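Local coordinates for protein antitoxin epsilon (Streptococcus pyogenes, PDB 1GVN) that neutralises the cognate zeta toxin as the antitoxin of a type II toxin-antitoxin system that kills plasmid-free cells, at residues 23-26 and 27-31; 39-42 and 43-46. All coordinates share one frame; numbering follows the deposited sequence.

Interaction 1. Residues 23-26 and 27-31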
# COMPACT_ATOMS: atom_id res chain seq x y z
N ASN A 23 3.85 4.91 -12.55
CA ASN A 23 3.91 6.04 -13.47
C ASN A 23 2.75 7.01 -13.29
O ASN A 23 2.94 8.22 -13.38
CB ASN A 23 3.98 5.56 -14.92
CG ASN A 23 5.35 5.01 -15.28
OD1 ASN A 23 6.35 5.43 -14.71
ND2 ASN A 23 5.39 4.06 -16.22
N ARG A 24 1.56 6.49 -13.02
CA ARG A 24 0.39 7.34 -12.80
C ARG A 24 0.68 8.23 -11.59
O ARG A 24 0.48 9.44 -11.63
CB ARG A 24 -0.85 6.49 -12.52
CG ARG A 24 -2.10 7.28 -12.13
CD ARG A 24 -3.26 6.35 -11.80
NE ARG A 24 -3.56 5.46 -12.92
CZ ARG A 24 -3.63 4.13 -12.82
NH1 ARG A 24 -3.43 3.53 -11.66
NH2 ARG A 24 -3.88 3.41 -13.91
N VAL A 25 1.15 7.62 -10.52
CA VAL A 25 1.46 8.35 -9.30
C VAL A 25 2.61 9.34 -9.50
O VAL A 25 2.53 10.49 -9.06
CB VAL A 25 1.81 7.38 -8.15
CG1 VAL A 25 2.15 8.17 -6.89
CG2 VAL A 25 0.63 6.46 -7.88
N LEU A 26 3.68 8.89 -10.15
CA LEU A 26 4.82 9.77 -10.41
C LEU A 26 4.36 10.98 -11.22
O LEU A 26 4.68 12.12 -10.88
CB LEU A 26 5.92 9.03 -11.17
CG LEU A 26 7.14 9.90 -11.53
CD1 LEU A 26 7.84 10.40 -10.27
CD2 LEU A 26 8.10 9.09 -12.39
N ASN A 27 3.62 10.73 -12.30
CA ASN A 27 3.13 11.82 -13.14
C ASN A 27 2.35 12.86 -12.36
O ASN A 27 2.54 14.06 -12.55
CB ASN A 27 2.25 11.28 -14.28
CG ASN A 27 3.01 11.14 -15.58
OD1 ASN A 27 3.89 11.95 -15.89
ND2 ASN A 27 2.67 10.12 -16.36
N TYR A 28 1.47 12.39 -11.49
CA TYR A 28 0.64 13.27 -10.68
C TYR A 28 1.50 14.12 -9.75
O TYR A 28 1.36 15.35 -9.70
CB TYR A 28 -0.36 12.44 -9.89
CG TYR A 28 -1.31 13.25 -9.02
CD1 TYR A 28 -0.89 13.78 -7.81
CD2 TYR A 28 -2.63 13.44 -9.41
CE1 TYR A 28 -1.77 14.48 -6.99
CE2 TYR A 28 -3.52 14.14 -8.59
CZ TYR A 28 -3.08 14.65 -7.38
OH TYR A 28 -3.96 15.31 -6.55
N VAL A 29 2.40 13.46 -9.01
CA VAL A 29 3.28 14.16 -8.08
C VAL A 29 4.10 15.23 -8.80
O VAL A 29 4.20 16.37 -8.32
CB VAL A 29 4.23 13.17 -7.37
CG1 VAL A 29 5.32 13.92 -6.62
CG2 VAL A 29 3.42 12.32 -6.39
N LEU A 30 4.66 14.89 -9.95
CA LEU A 30 5.45 15.85 -10.71
C LEU A 30 4.58 16.96 -11.29
O LEU A 30 4.91 18.15 -11.19
CB LEU A 30 6.22 15.15 -11.83
CG LEU A 30 7.30 14.17 -11.36
CD1 LEU A 30 7.96 13.52 -12.58
CD2 LEU A 30 8.34 14.90 -10.52
N ASN A 31 3.45 16.58 -11.88
CA ASN A 31 2.56 17.56 -12.47
C ASN A 31 2.04 18.56 -11.44
O ASN A 31 1.87 19.74 -11.75
CB ASN A 31 1.39 16.88 -13.19
CG ASN A 31 1.81 16.23 -14.51
OD1 ASN A 31 2.49 16.86 -15.33
ND2 ASN A 31 1.39 14.99 -14.73
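The last turns of helix 5-31 hold this contact, where Leu26 and Leu30 meet one turn apart and regular i to i+4 backbone bonds join residues 23-26 to 27-31. The amide of Asn27 donates to Asn23 O (N to O 2.8 Å), and that of Tyr28 to Arg24 O. Val29 N binds Val25 O at 3.0 Å, and Leu30 N binds Leu26 O at 2.9 Å. On one side of the helix the leucine ends pack obliquely, with Leu26 CG 3.9 Å from Leu30 CD1. Leu26 has CG trans to its backbone N (chi1 178°), and its CD1 reaches both CG and CD1 of Leu30. Val25 and Val29 touch more loosely, CG1 to CG2 at 4.4 Å. Val25 also packs on Leu47 and Leu50 of helix 42-54. Asn27 folds back over the preceding turn, and its CB lies 3.3 Å from Asn23 O.

The polar ends find partners beyond the two segments. Arg24 NH1 binds Asn77 and Ser80 of helix 63-83. Both ends of the Asn23 amide are hydrogen-bonded to a chain of another protein in the assembly; Asn27 OD1 is bonded to it as well, and Asn27 ND2 only weakly. Leu26 and Leu30 pack on it too. The chemistry is therefore divided around the helix: Val25 and Val29 face the antitoxin's own chain, while Asn23, Asn27, Leu26 and Leu30 meet the partner protein.

Interaction 2. Residues 39-42 and 43-46; sequences SQLL and EVNL
Asn45 reaches back from the first turn of helix 42-54 to Ser39 in the loop before it. Its CB lies 3.4 Å from Ser39 O and 3.5 Å from Leu41 O. The amide carbon CG follows trans to the backbone N (chi1 -176°), which brings the amide alongside the loop. At the tip, ND2 donates to Ser39 O at 3.2 Å. The bond is fairly straight, with an N-H...O angle of 162°. The acceptor lies in the amide plane of Asn45, and ND2 lies in the carbonyl plane of Ser39. The other tip atom, OD1, accepts from Gln49 NE2, and ND2 also donates to Leu52 O of the second antitoxin subunit.

Leu41 is the N-cap residue. Its carbonyl takes the amide of Asn45 (O to N 2.8 Å) and, weakly, that of Val44. Leu42 O continues the pattern with Leu46 N at 3.1 Å. Beside the cap, Leu41 and Val44 run alongside each other, with Leu41 CB 3.9 Å from Val44 CG2. Leu34 packs on both. The carboxylate of Glu43 curls back: OE1 comes within 3.7 Å of Leu42 N, a close approach without a bond, while OE2 is probably hydrogen-bonded to Tyr28 OH of helix 5-31.

With both ends bonded, the buried Asn45 amide is fixed in its rotation. It ties the loop to the helix start and links this end of the helix to the second subunit.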
# COMPACT_ATOMS: atom_id res chain seq x y z
N SER A 39 6.83 13.41 3.07
CA SER A 39 6.02 12.21 3.27
C SER A 39 4.65 12.47 3.89
O SER A 39 3.83 11.55 4.00
CB SER A 39 6.80 11.20 4.11
OG SER A 39 7.35 11.82 5.26
N GLN A 40 4.40 13.70 4.32
CA GLN A 40 3.11 14.05 4.90
C GLN A 40 2.08 14.20 3.79
O GLN A 40 0.90 13.94 3.99
CB GLN A 40 3.23 15.35 5.70
CG GLN A 40 1.90 16.02 6.07
CD GLN A 40 1.02 15.17 6.99
OE1 GLN A 40 1.51 14.41 7.81
NE2 GLN A 40 -0.29 15.34 6.85
N LEU A 41 2.53 14.63 2.61
CA LEU A 41 1.61 14.81 1.49
C LEU A 41 1.10 13.43 1.09
O LEU A 41 1.89 12.54 0.79
CB LEU A 41 2.33 15.51 0.32
CG LEU A 41 2.96 16.86 0.69
CD1 LEU A 41 3.67 17.46 -0.52
CD2 LEU A 41 1.88 17.81 1.19
N LEU A 42 -0.22 13.26 1.10
CA LEU A 42 -0.83 11.97 0.79
C LEU A 42 -0.34 11.27 -0.48
O LEU A 42 -0.07 10.06 -0.46
CB LEU A 42 -2.36 12.12 0.75
CG LEU A 42 -3.16 10.81 0.74
CD1 LEU A 42 -2.71 9.92 1.89
CD2 LEU A 42 -4.64 11.11 0.87
N GLU A 43 -0.23 12.01 -1.57
CA GLU A 43 0.20 11.41 -2.83
C GLU A 43 1.68 11.06 -2.84
O GLU A 43 2.09 10.12 -3.52
CB GLU A 43 -0.12 12.34 -4.01
CG GLU A 43 -1.59 12.73 -4.08
CD GLU A 43 -1.89 14.02 -3.35
OE1 GLU A 43 -1.22 14.31 -2.34
OE2 GLU A 43 -2.82 14.74 -3.78
N VAL A 44 2.47 11.81 -2.09
CA VAL A 44 3.90 11.56 -2.00
C VAL A 44 4.12 10.36 -1.07
O VAL A 44 5.02 9.56 -1.29
CB VAL A 44 4.65 12.80 -1.46
CG1 VAL A 44 6.13 12.48 -1.24
CG2 VAL A 44 4.52 13.94 -2.48
N ASN A 45 3.28 10.24 -0.05
CA ASN A 45 3.38 9.11 0.87
C ASN A 45 3.13 7.84 0.06
O ASN A 45 3.84 6.84 0.20
CB ASN A 45 2.35 9.25 2.00
CG ASN A 45 2.47 8.15 3.03
OD1 ASN A 45 2.09 7.00 2.79
ND2 ASN A 45 3.02 8.49 4.19
N LEU A 46 2.13 7.89 -0.81
CA LEU A 46 1.80 6.74 -1.65
C LEU A 46 2.96 6.43 -2.59
O LEU A 46 3.34 5.27 -2.77
CB LEU A 46 0.54 7.02 -2.48
CG LEU A 46 0.19 5.96 -3.52
CD1 LEU A 46 -0.02 4.62 -2.85
CD2 LEU A 46 -1.07 6.38 -4.27

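Overall arrangement
Interaction 1 closes helix 5-31 and interaction 2 opens helix 42-54, the next helix in the chain. The loop between them turns back, so their centres lie about 12 Å apart and the two contacts touch. Tyr28 OH and Glu43 OE2 are 3.1 Å apart, a probable hydrogen bond. Beside this pair the packing is apolar in part: Val25 CG2 meets Leu46 CD2 at 4.0 Å, and Val29 CG2 lies 3.9 Å from Glu43 O. The two contacts look outward differently. Residues 23-31 meet a chain of another protein, whereas residues 39-46 meet the second antitoxin subunit. Together they join two helices at one end of the bundle.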